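Local structure of pyridoxal kinase (Lactobacillus plantarum, 3H74) at residues 57-68 / 88-96; 140-149 / 162-170. The protein probably catalyses the ATP-dependent phosphorylation of pyridoxal to pyridoxal 5'-phosphate, as a kinase of the ribokinase superfamily. All coordinates share one frame; numbering follows the deposited sequence.

Contact 1 (57-68 / 88-96); sequences LSTWLPQVFAHW and LCQQITTYL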
loop_
_atom_site.group_PDB
_atom_site.type_symbol
_atom_site.label_atom_id
_atom_site.label_comp_id
_atom_site.label_asym_id
_atom_site.label_seq_id
_atom_site.Cartn_x
_atom_site.Cartn_y
_atom_site.Cartn_z
ATOM N N LEU A 57 -19.411 2.034 -3.100
ATOM C CA LEU A 57 -19.431 2.635 -1.763
ATOM C C LEU A 57 -19.205 4.150 -1.800
ATOM O O LEU A 57 -18.940 4.776 -0.770
ATOM C CB LEU A 57 -18.434 1.936 -0.825
ATOM C CG LEU A 57 -18.696 0.446 -0.577
ATOM C CD1 LEU A 57 -17.549 -0.182 0.215
ATOM C CD2 LEU A 57 -20.023 0.238 0.134
ATOM N N SER A 58 -19.311 4.743 -2.984
ATOM C CA SER A 58 -19.073 6.184 -3.124
ATOM C C SER A 58 -20.005 7.044 -2.264
ATOM O O SER A 58 -19.601 8.112 -1.807
ATOM C CB SER A 58 -19.139 6.622 -4.585
ATOM O OG SER A 58 -20.413 6.344 -5.123
ATOM N N THR A 59 -21.238 6.584 -2.047
ATOM C CA THR A 59 -22.181 7.332 -1.203
ATOM C C THR A 59 -22.128 6.904 0.260
ATOM O O THR A 59 -22.711 7.569 1.112
ATOM C CB THR A 59 -23.655 7.244 -1.707
ATOM O OG1 THR A 59 -24.153 5.911 -1.569
ATOM C CG2 THR A 59 -23.773 7.688 -3.150
ATOM N N TRP A 60 -21.430 5.800 0.547
ATOM C CA TRP A 60 -21.303 5.304 1.917
ATOM C C TRP A 60 -20.140 5.952 2.672
ATOM O O TRP A 60 -20.325 6.373 3.812
ATOM C CB TRP A 60 -21.200 3.771 1.941
ATOM C CG TRP A 60 -21.093 3.168 3.327
ATOM C CD1 TRP A 60 -22.047 3.178 4.321
ATOM C CD2 TRP A 60 -19.983 2.431 3.848
ATOM N NE1 TRP A 60 -21.585 2.500 5.427
ATOM C CE2 TRP A 60 -20.323 2.028 5.162
ATOM C CE3 TRP A 60 -18.729 2.074 3.335
ATOM C CZ2 TRP A 60 -19.442 1.293 5.971
ATOM C CZ3 TRP A 60 -17.852 1.353 4.144
ATOM C CH2 TRP A 60 -18.210 0.979 5.444
ATOM N N LEU A 61 -18.946 6.032 2.072
ATOM C CA LEU A 61 -17.802 6.610 2.789
ATOM C C LEU A 61 -18.071 8.000 3.381
ATOM O O LEU A 61 -17.673 8.260 4.512
ATOM C CB LEU A 61 -16.508 6.614 1.953
ATOM C CG LEU A 61 -15.493 5.532 2.329
ATOM C CD1 LEU A 61 -16.041 4.150 2.036
ATOM C CD2 LEU A 61 -14.157 5.742 1.619
ATOM N N PRO A 62 -18.743 8.901 2.624
ATOM C CA PRO A 62 -19.046 10.193 3.254
ATOM C C PRO A 62 -19.868 10.059 4.538
ATOM O O PRO A 62 -19.650 10.806 5.492
ATOM C CB PRO A 62 -19.832 10.939 2.166
ATOM C CG PRO A 62 -19.431 10.294 0.879
ATOM C CD PRO A 62 -19.206 8.855 1.223
ATOM N N GLN A 63 -20.793 9.107 4.559
ATOM C CA GLN A 63 -21.596 8.852 5.751
ATOM C C GLN A 63 -20.774 8.262 6.888
ATOM O O GLN A 63 -20.994 8.572 8.055
ATOM C CB GLN A 63 -22.736 7.912 5.418
ATOM C CG GLN A 63 -23.636 8.376 4.290
ATOM C CD GLN A 63 -24.768 7.412 4.073
ATOM O OE1 GLN A 63 -25.518 7.097 5.000
ATOM N NE2 GLN A 63 -24.885 6.909 2.846
ATOM N N VAL A 64 -19.845 7.371 6.541
ATOM C CA VAL A 64 -18.913 6.814 7.524
ATOM C C VAL A 64 -18.102 7.934 8.173
ATOM O O VAL A 64 -18.056 8.040 9.391
ATOM C CB VAL A 64 -17.951 5.782 6.883
ATOM C CG1 VAL A 64 -16.920 5.299 7.895
ATOM C CG2 VAL A 64 -18.728 4.602 6.337
ATOM N N PHE A 65 -17.490 8.783 7.355
ATOM C CA PHE A 65 -16.668 9.858 7.886
ATOM C C PHE A 65 -17.494 10.837 8.715
ATOM O O PHE A 65 -17.040 11.297 9.763
ATOM C CB PHE A 65 -15.928 10.584 6.767
ATOM C CG PHE A 65 -14.928 9.720 6.030
ATOM C CD1 PHE A 65 -14.159 8.766 6.706
ATOM C CD2 PHE A 65 -14.750 9.873 4.663
ATOM C CE1 PHE A 65 -13.237 7.971 6.021
ATOM C CE2 PHE A 65 -13.824 9.082 3.977
ATOM C CZ PHE A 65 -13.077 8.125 4.666
ATOM N N ALA A 66 -18.716 11.131 8.263
ATOM C CA ALA A 66 -19.603 12.015 9.031
ATOM C C ALA A 66 -19.936 11.398 10.388
ATOM O O ALA A 66 -19.928 12.078 11.423
ATOM C CB ALA A 66 -20.865 12.288 8.251
ATOM N N HIS A 67 -20.223 10.096 10.394
ATOM C CA HIS A 67 -20.516 9.410 11.641
ATOM C C HIS A 67 -19.315 9.415 12.593
ATOM O O HIS A 67 -19.440 9.761 13.772
ATOM C CB HIS A 67 -21.001 7.983 11.394
ATOM C CG HIS A 67 -21.278 7.237 12.653
ATOM N ND1 HIS A 67 -21.061 5.879 12.792
ATOM C CD2 HIS A 67 -21.734 7.672 13.852
ATOM C CE1 HIS A 67 -21.388 5.514 14.018
ATOM N NE2 HIS A 67 -21.795 6.582 14.682
ATOM N N TRP A 68 -18.150 9.014 12.089
ATOM C CA TRP A 68 -16.958 9.009 12.926
ATOM C C TRP A 68 -16.668 10.396 13.505
ATOM O O TRP A 68 -16.268 10.508 14.659
ATOM C CB TRP A 68 -15.755 8.510 12.144
ATOM C CG TRP A 68 -15.806 7.053 11.767
ATOM C CD1 TRP A 68 -16.695 6.109 12.197
ATOM C CD2 TRP A 68 -14.890 6.382 10.908
ATOM N NE1 TRP A 68 -16.390 4.882 11.647
ATOM C CE2 TRP A 68 -15.279 5.025 10.856
ATOM C CE3 TRP A 68 -13.774 6.800 10.167
ATOM C CZ2 TRP A 68 -14.587 4.082 10.083
ATOM C CZ3 TRP A 68 -13.086 5.865 9.404
ATOM C CH2 TRP A 68 -13.495 4.517 9.373
ATOM N N LEU A 88 -14.053 9.473 -4.027
ATOM C CA LEU A 88 -13.593 8.860 -2.782
ATOM C C LEU A 88 -12.197 9.326 -2.365
ATOM O O LEU A 88 -11.953 9.526 -1.178
ATOM C CB LEU A 88 -13.688 7.332 -2.819
ATOM C CG LEU A 88 -15.107 6.757 -2.729
ATOM C CD1 LEU A 88 -15.066 5.238 -2.632
ATOM C CD2 LEU A 88 -15.889 7.367 -1.557
ATOM N N CYS A 89 -11.295 9.534 -3.324
ATOM C CA CYS A 89 -9.994 10.121 -3.012
ATOM C C CYS A 89 -10.158 11.466 -2.313
ATOM O O CYS A 89 -9.499 11.748 -1.320
ATOM C CB CYS A 89 -9.164 10.312 -4.276
ATOM S SG CYS A 89 -8.368 8.819 -4.880
ATOM N N GLN A 90 -11.058 12.291 -2.845
ATOM C CA GLN A 90 -11.318 13.616 -2.281
ATOM C C GLN A 90 -11.904 13.540 -0.876
ATOM O O GLN A 90 -11.474 14.258 0.018
ATOM C CB GLN A 90 -12.234 14.418 -3.207
ATOM C CG GLN A 90 -11.592 14.745 -4.545
ATOM C CD GLN A 90 -12.571 15.310 -5.561
ATOM O OE1 GLN A 90 -13.785 15.188 -5.412
ATOM N NE2 GLN A 90 -12.039 15.922 -6.610
ATOM N N GLN A 91 -12.867 12.643 -0.690
ATOM C CA GLN A 91 -13.484 12.434 0.621
ATOM C C GLN A 91 -12.460 11.996 1.658
ATOM O O GLN A 91 -12.417 12.519 2.770
ATOM C CB GLN A 91 -14.584 11.385 0.521
ATOM C CG GLN A 91 -15.831 11.864 -0.219
ATOM C CD GLN A 91 -16.801 12.646 0.669
ATOM O OE1 GLN A 91 -16.719 12.603 1.902
ATOM N NE2 GLN A 91 -17.728 13.356 0.043
ATOM N N ILE A 92 -11.630 11.022 1.286
ATOM C CA ILE A 92 -10.574 10.537 2.177
ATOM C C ILE A 92 -9.574 11.650 2.516
ATOM O O ILE A 92 -9.207 11.827 3.675
ATOM C CB ILE A 92 -9.862 9.288 1.598
ATOM C CG1 ILE A 92 -10.842 8.114 1.528
ATOM C CG2 ILE A 92 -8.607 8.928 2.419
ATOM C CD1 ILE A 92 -10.354 6.948 0.682
ATOM N N THR A 93 -9.165 12.410 1.500
ATOM C CA THR A 93 -8.185 13.483 1.693
ATOM C C THR A 93 -8.635 14.465 2.785
ATOM O O THR A 93 -7.880 14.776 3.705
ATOM C CB THR A 93 -7.888 14.236 0.373
ATOM O OG1 THR A 93 -7.373 13.318 -0.601
ATOM C CG2 THR A 93 -6.855 15.343 0.594
ATOM N N THR A 94 -9.881 14.920 2.704
ATOM C CA THR A 94 -10.352 15.907 3.680
ATOM C C THR A 94 -10.579 15.292 5.064
ATOM O O THR A 94 -10.316 15.941 6.083
ATOM C CB THR A 94 -11.613 16.647 3.229
ATOM O OG1 THR A 94 -12.711 15.735 3.214
ATOM C CG2 THR A 94 -11.424 17.272 1.846
ATOM N N TYR A 95 -11.029 14.036 5.106
ATOM C CA TYR A 95 -11.200 13.360 6.388
ATOM C C TYR A 95 -9.868 13.239 7.131
ATOM O O TYR A 95 -9.774 13.527 8.325
ATOM C CB TYR A 95 -11.879 11.987 6.256
ATOM C CG TYR A 95 -12.048 11.364 7.610
ATOM C CD1 TYR A 95 -12.992 11.868 8.506
ATOM C CD2 TYR A 95 -11.221 10.320 8.038
ATOM C CE1 TYR A 95 -13.140 11.330 9.762
ATOM C CE2 TYR A 95 -11.365 9.776 9.301
ATOM C CZ TYR A 95 -12.318 10.291 10.160
ATOM O OH TYR A 95 -12.450 9.760 11.413
ATOM N N LEU A 96 -8.831 12.828 6.408
ATOM C CA LEU A 96 -7.503 12.686 7.003
ATOM C C LEU A 96 -6.985 14.022 7.539
ATOM O O LEU A 96 -6.361 14.073 8.602
ATOM C CB LEU A 96 -6.522 12.091 5.992
ATOM C CG LEU A 96 -6.816 10.660 5.530
ATOM C CD1 LEU A 96 -5.909 10.307 4.350
ATOM C CD2 LEU A 96 -6.687 9.640 6.662
#
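Phe65 and Tyr95 lie one over the other in an offset stack, ring centroids 4.4 Å apart and planes only 11° from parallel. The tyrosine ring is slid along the helices toward their C-terminal ends, which leaves its CB over the middle of the phenylalanine face, a CH-pi contact of 3.8 Å from CB to the centroid. With CG anti to the backbone N (chi1 -179°), Tyr95 directs its ring along the groove toward those ends, whereas Phe65 reaches across to 88-96. The far rim of the phenylalanine, at CZ, meets Ile92 CG1 edge-on, 3.9 Å away. Trp68 joins them in an aromatic cluster, and its ring also meets Phe75. Its CE3 edge comes 3.5 Å from Tyr95 OH, near the indole plane, and the two rings are oblique, neither stacked nor edge-to-face.

These helices run almost parallel, 11° between their axes and 10.2 Å apart, as expected of neighbouring helices in the alpha/beta fold of the ribokinase superfamily, where helices pack beside a largely parallel central sheet. Phe65 also touches Leu37 of strand 32-42, and Ile92 touches Ile80 of strand 77-80, so both face the sheet with apolar surface.

Toward the N-terminal ends the rings give way to smaller groups. Leu88 CD2 wedges between Leu61 CB, 3.6 Å away, and the CA of Ser58, the leucine side chains crossing at about a right angle. Pro62, near the start of its helix, lacks an N-H to donate, which costs little where the preceding turn is not regularly bonded, and its ring offers a compact apolar surface. Gln91, bent at chi2, lays its terminal amide against that ring, CD 3.5 Å from Pro62 CG, combining carbon contact with a polar end at the partly exposed margin.

Contact 2 (140-149 / 162-170); sequences PNTTEAALLT and ILPALQAQL. With SO4 (sulfate ion), chain B.
Leu166 pushes both of its methyl groups against helix 142-149: CD1 rests 3.7 Å from Ala145 CB, while CD2 approaches Ala145 O and the CG2 of Thr149. Ala145 suits this place because its short side chain lets Leu166 and Ile162 come close to the helix backbone. Ile162 has CG1 anti to its backbone N (chi1 -167°), which extends CD1 to 3.7 Å from Ala145 CB.

Thr149 divides its two branches by chemistry. OG1 lies between the backbone N and carbonyl carbon (chi1 62°) and turns back to bond Ala145 O, at 3.2 Å; CG2 is thereby left to pack against Leu166 and, at 3.9 Å, Ala165 CB. Gln169, extended beyond CG, spans the gap with its amide and gives Leu148 O a nearly straight bond (NE2 to O 2.7 Å, 177° at the hydrogen). The donor stands above the carbonyl plane, and Arg129 NE binds the same oxygen, which suits a carbonyl at a helix C-terminus.

At the other end Asn141 and Glu144 form a capping box: Glu144 N donates to Asn141 OD1 at 2.8 Å, and Asn141 N to Glu144 OE1. Asn141 ND2 donates to sulfate O2, 2.9 Å away, and to Gly111 O. Residues 141-144 match the ribokinase-superfamily N-x-x-E motif, linked to the phosphate and magnesium end of the active site, and the sulfate, probably from the crystallisation liquor, is consistent with an anion site.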
loop_
_atom_site.group_PDB
_atom_site.type_symbol
_atom_site.label_atom_id
_atom_site.label_comp_id
_atom_site.label_asym_id
_atom_site.label_seq_id
_atom_site.Cartn_x
_atom_site.Cartn_y
_atom_site.Cartn_z
ATOM N N PRO A 140 4.790 4.022 -4.290
ATOM C CA PRO A 140 4.539 3.750 -5.697
ATOM C C PRO A 140 5.443 2.650 -6.237
ATOM O O PRO A 140 6.584 2.496 -5.786
ATOM C CB PRO A 140 4.916 5.078 -6.369
ATOM C CG PRO A 140 5.949 5.662 -5.453
ATOM C CD PRO A 140 5.411 5.352 -4.095
ATOM N N ASN A 141 4.942 1.909 -7.214
ATOM C CA ASN A 141 5.815 1.122 -8.067
ATOM C C ASN A 141 6.396 2.047 -9.150
ATOM O O ASN A 141 6.163 3.263 -9.132
ATOM C CB ASN A 141 5.090 -0.116 -8.633
ATOM C CG ASN A 141 3.928 0.240 -9.544
ATOM O OD1 ASN A 141 3.927 1.287 -10.185
ATOM N ND2 ASN A 141 2.931 -0.643 -9.622
ATOM N N THR A 142 7.147 1.476 -10.082
ATOM C CA THR A 142 7.868 2.264 -11.079
ATOM C C THR A 142 6.911 2.946 -12.066
ATOM O O THR A 142 7.168 4.064 -12.519
ATOM C CB THR A 142 8.936 1.384 -11.778
ATOM O OG1 THR A 142 10.008 1.139 -10.861
ATOM C CG2 THR A 142 9.504 2.051 -13.004
ATOM N N THR A 143 5.796 2.284 -12.372
ATOM C CA THR A 143 4.754 2.868 -13.216
ATOM C C THR A 143 4.110 4.073 -12.524
ATOM O O THR A 143 3.940 5.146 -13.118
ATOM C CB THR A 143 3.666 1.825 -13.564
ATOM O OG1 THR A 143 4.263 0.729 -14.266
ATOM C CG2 THR A 143 2.581 2.425 -14.437
ATOM N N GLU A 144 3.760 3.887 -11.258
ATOM C CA GLU A 144 3.105 4.920 -10.471
ATOM C C GLU A 144 4.015 6.116 -10.214
ATOM O O GLU A 144 3.558 7.253 -10.204
ATOM C CB GLU A 144 2.583 4.319 -9.173
ATOM C CG GLU A 144 1.412 3.387 -9.446
ATOM C CD GLU A 144 1.223 2.272 -8.434
ATOM O OE1 GLU A 144 2.071 2.091 -7.529
ATOM O OE2 GLU A 144 0.201 1.566 -8.583
ATOM N N ALA A 145 5.305 5.864 -10.018
ATOM C CA ALA A 145 6.266 6.954 -9.822
ATOM C C ALA A 145 6.257 7.913 -11.014
ATOM O O ALA A 145 6.200 9.136 -10.847
ATOM C CB ALA A 145 7.653 6.400 -9.599
ATOM N N ALA A 146 6.309 7.341 -12.213
ATOM C CA ALA A 146 6.281 8.112 -13.456
ATOM C C ALA A 146 4.946 8.827 -13.654
ATOM O O ALA A 146 4.912 10.006 -14.028
ATOM C CB ALA A 146 6.598 7.220 -14.644
ATOM N N LEU A 147 3.836 8.131 -13.409
ATOM C CA LEU A 147 2.523 8.762 -13.522
ATOM C C LEU A 147 2.408 9.975 -12.598
ATOM O O LEU A 147 1.913 11.029 -12.999
ATOM C CB LEU A 147 1.400 7.767 -13.237
ATOM C CG LEU A 147 1.132 6.759 -14.348
ATOM C CD1 LEU A 147 0.343 5.603 -13.757
ATOM C CD2 LEU A 147 0.397 7.374 -15.540
ATOM N N LEU A 148 2.886 9.837 -11.366
ATOM C CA LEU A 148 2.756 10.912 -10.382
ATOM C C LEU A 148 3.608 12.134 -10.719
ATOM O O LEU A 148 3.180 13.267 -10.487
ATOM C CB LEU A 148 3.073 10.418 -8.970
ATOM C CG LEU A 148 2.055 9.445 -8.375
ATOM C CD1 LEU A 148 2.628 8.828 -7.108
ATOM C CD2 LEU A 148 0.733 10.127 -8.087
ATOM N N THR A 149 4.795 11.914 -11.271
ATOM C CA THR A 149 5.659 13.037 -11.671
ATOM C C THR A 149 5.358 13.575 -13.075
ATOM O O THR A 149 5.800 14.678 -13.417
ATOM C CB THR A 149 7.150 12.677 -11.618
ATOM O OG1 THR A 149 7.412 11.625 -12.547
ATOM C CG2 THR A 149 7.576 12.264 -10.215
ATOM N N ILE A 162 13.992 10.865 -10.598
ATOM C CA ILE A 162 12.585 10.597 -10.272
ATOM C C ILE A 162 12.258 10.706 -8.777
ATOM O O ILE A 162 11.212 11.245 -8.410
ATOM C CB ILE A 162 12.071 9.269 -10.923
ATOM C CG1 ILE A 162 10.541 9.172 -10.848
ATOM C CG2 ILE A 162 12.749 8.032 -10.331
ATOM C CD1 ILE A 162 9.927 8.267 -11.913
ATOM N N LEU A 163 13.163 10.249 -7.913
ATOM C CA LEU A 163 12.902 10.344 -6.477
ATOM C C LEU A 163 12.804 11.803 -5.974
ATOM O O LEU A 163 11.836 12.145 -5.306
ATOM C CB LEU A 163 13.882 9.504 -5.649
ATOM C CG LEU A 163 13.783 7.975 -5.761
ATOM C CD1 LEU A 163 14.952 7.304 -5.064
ATOM C CD2 LEU A 163 12.467 7.462 -5.197
ATOM N N PRO A 164 13.788 12.680 -6.301
ATOM C CA PRO A 164 13.608 14.086 -5.909
ATOM C C PRO A 164 12.336 14.739 -6.473
ATOM O O PRO A 164 11.686 15.518 -5.767
ATOM C CB PRO A 164 14.864 14.768 -6.467
ATOM C CG PRO A 164 15.870 13.694 -6.526
ATOM C CD PRO A 164 15.100 12.469 -6.939
ATOM N N ALA A 165 11.984 14.417 -7.717
ATOM C CA ALA A 165 10.775 14.974 -8.328
ATOM C C ALA A 165 9.514 14.518 -7.584
ATOM O O ALA A 165 8.635 15.330 -7.290
ATOM C CB ALA A 165 10.696 14.601 -9.786
ATOM N N LEU A 166 9.458 13.227 -7.260
ATOM C CA LEU A 166 8.360 12.655 -6.479
ATOM C C LEU A 166 8.263 13.296 -5.100
ATOM O O LEU A 166 7.186 13.685 -4.663
ATOM C CB LEU A 166 8.560 11.147 -6.290
ATOM C CG LEU A 166 8.157 10.065 -7.300
ATOM C CD1 LEU A 166 8.683 8.698 -6.869
ATOM C CD2 LEU A 166 6.641 10.025 -7.456
ATOM N N GLN A 167 9.393 13.409 -4.412
ATOM C CA GLN A 167 9.346 13.807 -3.009
ATOM C C GLN A 167 8.973 15.274 -2.804
ATOM O O GLN A 167 8.417 15.633 -1.768
ATOM C CB GLN A 167 10.647 13.450 -2.301
ATOM C CG GLN A 167 10.549 13.380 -0.784
ATOM C CD GLN A 167 11.607 12.497 -0.239
ATOM O OE1 GLN A 167 11.569 11.282 -0.439
ATOM N NE2 GLN A 167 12.581 13.091 0.443
ATOM N N ALA A 168 9.250 16.109 -3.797
ATOM C CA ALA A 168 8.898 17.525 -3.697
ATOM C C ALA A 168 7.382 17.754 -3.762
ATOM O O ALA A 168 6.901 18.819 -3.376
ATOM C CB ALA A 168 9.624 18.333 -4.753
ATOM N N GLN A 169 6.645 16.742 -4.233
ATOM C CA GLN A 169 5.173 16.719 -4.236
ATOM C C GLN A 169 4.602 16.222 -2.924
ATOM O O GLN A 169 3.402 15.926 -2.824
ATOM C CB GLN A 169 4.675 15.725 -5.254
ATOM C CG GLN A 169 4.788 16.109 -6.685
ATOM C CD GLN A 169 4.015 15.140 -7.544
ATOM O OE1 GLN A 169 3.021 14.556 -7.096
ATOM N NE2 GLN A 169 4.463 14.949 -8.773
ATOM N N LEU A 170 5.477 16.047 -1.951
ATOM C CA LEU A 170 5.077 15.610 -0.639
ATOM C C LEU A 170 5.390 16.737 0.330
ATOM O O LEU A 170 6.202 17.627 0.021
ATOM C CB LEU A 170 5.825 14.324 -0.266
ATOM C CG LEU A 170 5.707 13.113 -1.215
ATOM C CD1 LEU A 170 6.548 11.941 -0.715
ATOM C CD2 LEU A 170 4.249 12.662 -1.437
HETATM S S SO4 B . 2.282 -3.346 -6.795
HETATM O O1 SO4 B . 1.443 -2.210 -6.416
HETATM O O2 SO4 B . 3.097 -3.005 -7.961
HETATM O O3 SO4 B . 3.129 -3.754 -5.674
HETATM O O4 SO4 B . 1.417 -4.471 -7.167
HETATM O O HOH W 1 5.490 16.746 -11.033
#

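Both contacts pair helices of the same alpha/beta domain, but they share no element and stand apart, their centres 26 Å and their nearest atoms about 10 Å from each other. Contact 2 is the more buried; contact 1 is partly buried and farther from the centre of the chain. Geometry differs too: near-parallel helices with room for large aromatic rings in 57-68 / 88-96, and helices at 58° in 140-149 / 162-170, where small alanines permit closer approach. Contact 1 holds by apolar and aromatic packing, whereas contact 2 adds a glutamine-to-carbonyl hydrogen bond to its aliphatic packing. Contact 1 lies against central-sheet strands 32-42 and 77-80, contact 2 against 178-183 of the three-stranded antiparallel sheet.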